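Local coordinates for protein ribonucleoside-diphosphate reductase, alpha chain (PDB 6DQX) that probably reduces ribonucleoside diphosphates to their deoxy forms, as the catalytic subunit of a class Id ribonucleotide reductase, at residues 118-121 with 122-125; 164-167 with 168-172. One frame throughout, in Å; residues are numbered along the deposited sequence.

Contact 1. Residues 118-121 with 122-125; sequences MVTT and AEVG
Glu123 leans back over the preceding helical turn, and its side chain can be followed along Val119 and Thr120. CB starts close to the backbone, 3.5 Å from Thr120 O. CG lies beside the backbone N and anti to the carbonyl carbon (chi1 -74°), so that the chain runs back along the helix in the N-terminal direction; there CG passes 3.5 Å from Val119 O. Beyond CG the chain is extended and brings CD alongside the CG1 methyl of Val119, a loose contact. At the tip, OE1 of Glu123 reaches 3.5 Å from CA of Thr120 and touches its CG2 methyl, the two side chains crossing at a slant. The carboxylate is gripped from outside the two segments: OE1 forms a salt bridge with Arg335 and a hydrogen bond with Ser108, and OE2 is hydrogen-bonded to the hydroxyl of Ser287. Arg335 also hydrogen-bonds Thr120 OG1, which in addition hydrogen-bonds Glu116 O, so one guanidinium group ties both side chains together.

Underneath run four i to i+4 bonds, of which Val124 N to Thr120 O is the straightest (3.0 Å, 176° at the hydrogen). CG2 of Val124 sits 3.3 Å from that same carbonyl oxygen. On another face Thr121 packs on Thr121 of the second subunit, and Ala122 on Met118 of that subunit. This is regular alpha-helix, the helical limb of the beta-alpha-beta unit formed by strand 105-109, helix 114-130 and strand 134-137 in the ribonucleotide reductase barrel domain.

Contact 2. Residues 164-167 with 168-172; sequences FDTV and IDVIS
Val167 and Ile171 make the main apolar contact here, side by side and pointing the same way, with CG1 of Val167 3.9 Å from CD1 of Ile171. Val167 has CG1 anti to its backbone N (chi1 167°), which sets this methyl beside its own carbonyl, on the side where Ile171 follows. Thr166 and Val170 form a second parallel pair through their CG2 methyls, 4.0 Å apart. Within this stretch Ile168 meets backbone rather than side chain: CG1 lies between the backbone N and the carbonyl carbon (chi1 73°) and comes within 3.4 Å of Asp165 O. Outside it, Ile168 touches Leu207 and Ser128.

The hydrogen bonds are those of a helix reaching its end. Ile168 N to Phe164 O and Asp169 N to Asp165 O are ordinary i to i+4 links. The bond from Val170 N to Thr166 O is short at 2.9 Å but bent, 140° at the hydrogen, and the same N-H makes a weak second bond to Val167 O. Ile171 N gives the last bond, 2.8 Å to Val167 O, although Ile171 itself has already left helical backbone angles. Val167 O thus accepts from two successive amides as the helix stops.

Among polar side chains, Asp165 OD1 accepts hydrogen bonds from the backbone amides of Leu207 and Met208, while Thr166 OG1 is hydrogen-bonded to Lys162 O and to Thr166 of the second subunit. Helix 156-170 therefore has one face on the subunit interface, where Val167 packs on Leu163 and Val170 on Phe160 of the second subunit. Another face lies against helix 114-130, and the Phe164 ring meets Phe138 nearly at right angles and, with almost parallel planes, Phe181 of strand 181-186.

Along the chain the two contacts come in series, neither nesting nor crossing, and neither closes a longer loop. Contact 1 comes first, within the helix between parallel strands 105-109 and 134-137; contact 2 runs out of helix 156-170 into the following loop, ahead of strand 181-186, which pairs in parallel with 134-137. Their centres are about 11 Å apart and the helices touch directly: Phe164 CE1 packs 3.7 Å from Thr120 CG2, and Val167 CG1 lies equally close to Gly125 CA. Both also meet the second subunit, where Met118 of one chain packs on Ile171, just beyond the helix end, of the other.

Contact 1. Residues 118-121 with 122-125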
# COMPACT_ATOMS: atom_id res chain seq x y z
N MET A 118 2.07 -6.72 -4.05
CA MET A 118 2.97 -5.84 -3.29
C MET A 118 4.13 -5.27 -4.11
O MET A 118 4.55 -4.12 -3.89
CB MET A 118 3.52 -6.54 -2.04
CG MET A 118 2.47 -6.89 -0.99
SD MET A 118 1.24 -5.63 -0.62
CE MET A 118 -0.14 -6.29 -1.42
N VAL A 119 4.65 -6.05 -5.05
CA VAL A 119 5.68 -5.54 -5.97
C VAL A 119 5.17 -4.30 -6.71
O VAL A 119 5.82 -3.26 -6.72
CB VAL A 119 6.14 -6.61 -6.98
CG1 VAL A 119 6.94 -5.99 -8.12
CG2 VAL A 119 6.95 -7.72 -6.30
N THR A 120 3.96 -4.41 -7.25
CA THR A 120 3.33 -3.30 -7.97
C THR A 120 3.00 -2.12 -7.04
O THR A 120 3.22 -0.98 -7.41
CB THR A 120 2.07 -3.77 -8.72
OG1 THR A 120 2.39 -4.93 -9.47
CG2 THR A 120 1.54 -2.66 -9.66
N THR A 121 2.55 -2.41 -5.82
CA THR A 121 2.29 -1.38 -4.83
C THR A 121 3.53 -0.52 -4.55
O THR A 121 3.46 0.72 -4.53
CB THR A 121 1.71 -2.00 -3.51
OG1 THR A 121 0.51 -2.70 -3.82
CG2 THR A 121 1.38 -0.97 -2.50
N ALA A 122 4.67 -1.18 -4.34
CA ALA A 122 5.90 -0.48 -4.06
C ALA A 122 6.38 0.31 -5.30
O ALA A 122 6.88 1.41 -5.15
CB ALA A 122 6.97 -1.45 -3.58
N GLU A 123 6.19 -0.23 -6.51
CA GLU A 123 6.52 0.53 -7.76
C GLU A 123 5.76 1.82 -7.82
O GLU A 123 6.36 2.89 -7.96
CB GLU A 123 6.21 -0.28 -9.01
CG GLU A 123 7.14 -1.43 -9.34
CD GLU A 123 6.63 -2.23 -10.53
OE1 GLU A 123 5.40 -2.39 -10.68
OE2 GLU A 123 7.45 -2.74 -11.32
N VAL A 124 4.43 1.70 -7.67
CA VAL A 124 3.55 2.86 -7.70
C VAL A 124 3.88 3.88 -6.60
O VAL A 124 3.89 5.10 -6.84
CB VAL A 124 2.06 2.43 -7.67
CG1 VAL A 124 1.15 3.65 -7.57
CG2 VAL A 124 1.71 1.61 -8.89
N GLY A 125 4.19 3.41 -5.39
CA GLY A 125 4.63 4.30 -4.36
C GLY A 125 5.87 5.09 -4.71
O GLY A 125 5.89 6.31 -4.56

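Contact 2. Residues 164-167 with 168-172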
# COMPACT_ATOMS: atom_id res chain seq x y z
N PHE A 164 -4.19 0.95 -4.46
CA PHE A 164 -3.50 1.90 -5.34
C PHE A 164 -4.08 3.30 -5.21
O PHE A 164 -3.34 4.28 -5.22
CB PHE A 164 -3.53 1.36 -6.76
CG PHE A 164 -2.74 0.10 -6.91
CD1 PHE A 164 -1.37 0.17 -7.10
CD2 PHE A 164 -3.34 -1.14 -6.75
CE1 PHE A 164 -0.61 -0.99 -7.17
CE2 PHE A 164 -2.59 -2.31 -6.82
CZ PHE A 164 -1.21 -2.23 -7.04
N ASP A 165 -5.39 3.38 -5.05
CA ASP A 165 -6.07 4.64 -4.78
C ASP A 165 -5.53 5.29 -3.50
O ASP A 165 -5.28 6.50 -3.46
CB ASP A 165 -7.58 4.38 -4.70
CG ASP A 165 -8.39 5.66 -4.63
OD1 ASP A 165 -8.70 6.28 -5.68
OD2 ASP A 165 -8.72 6.04 -3.50
N THR A 166 -5.30 4.49 -2.45
CA THR A 166 -4.68 5.02 -1.23
C THR A 166 -3.24 5.43 -1.41
O THR A 166 -2.83 6.48 -0.90
CB THR A 166 -4.79 4.01 -0.06
OG1 THR A 166 -6.17 3.79 0.22
CG2 THR A 166 -4.15 4.54 1.18
N VAL A 167 -2.46 4.64 -2.15
CA VAL A 167 -1.06 4.98 -2.36
C VAL A 167 -0.95 6.40 -2.95
O VAL A 167 -0.16 7.21 -2.45
CB VAL A 167 -0.32 3.98 -3.27
CG1 VAL A 167 1.02 4.55 -3.72
CG2 VAL A 167 -0.10 2.66 -2.57
N ILE A 168 -1.75 6.69 -3.98
CA ILE A 168 -1.68 8.02 -4.61
C ILE A 168 -2.31 9.13 -3.76
O ILE A 168 -1.89 10.29 -3.84
CB ILE A 168 -2.22 8.04 -6.06
CG1 ILE A 168 -3.74 7.93 -6.10
CG2 ILE A 168 -1.55 6.95 -6.88
CD1 ILE A 168 -4.33 7.96 -7.50
N ASP A 169 -3.28 8.79 -2.91
CA ASP A 169 -3.80 9.74 -1.91
C ASP A 169 -2.72 10.16 -0.92
O ASP A 169 -2.67 11.33 -0.51
CB ASP A 169 -4.97 9.11 -1.15
CG ASP A 169 -5.68 10.09 -0.21
OD1 ASP A 169 -5.56 11.32 -0.36
OD2 ASP A 169 -6.35 9.59 0.72
N VAL A 170 -1.86 9.21 -0.55
CA VAL A 170 -0.86 9.37 0.50
C VAL A 170 0.48 9.91 -0.00
O VAL A 170 1.11 10.70 0.70
CB VAL A 170 -0.71 8.01 1.25
CG1 VAL A 170 0.56 7.93 2.05
CG2 VAL A 170 -1.95 7.78 2.10
N ILE A 171 0.91 9.51 -1.20
CA ILE A 171 2.22 9.88 -1.73
C ILE A 171 2.03 10.77 -2.96
O ILE A 171 1.27 10.41 -3.87
CB ILE A 171 3.00 8.62 -2.16
CG1 ILE A 171 3.13 7.66 -0.99
CG2 ILE A 171 4.39 8.98 -2.69
CD1 ILE A 171 3.61 6.30 -1.42
N SER A 172 2.74 11.89 -2.98
CA SER A 172 2.71 12.82 -4.13
C SER A 172 4.06 13.48 -4.43
O SER A 172 5.00 13.40 -3.63
CB SER A 172 1.63 13.89 -3.89
OG SER A 172 0.36 13.33 -4.17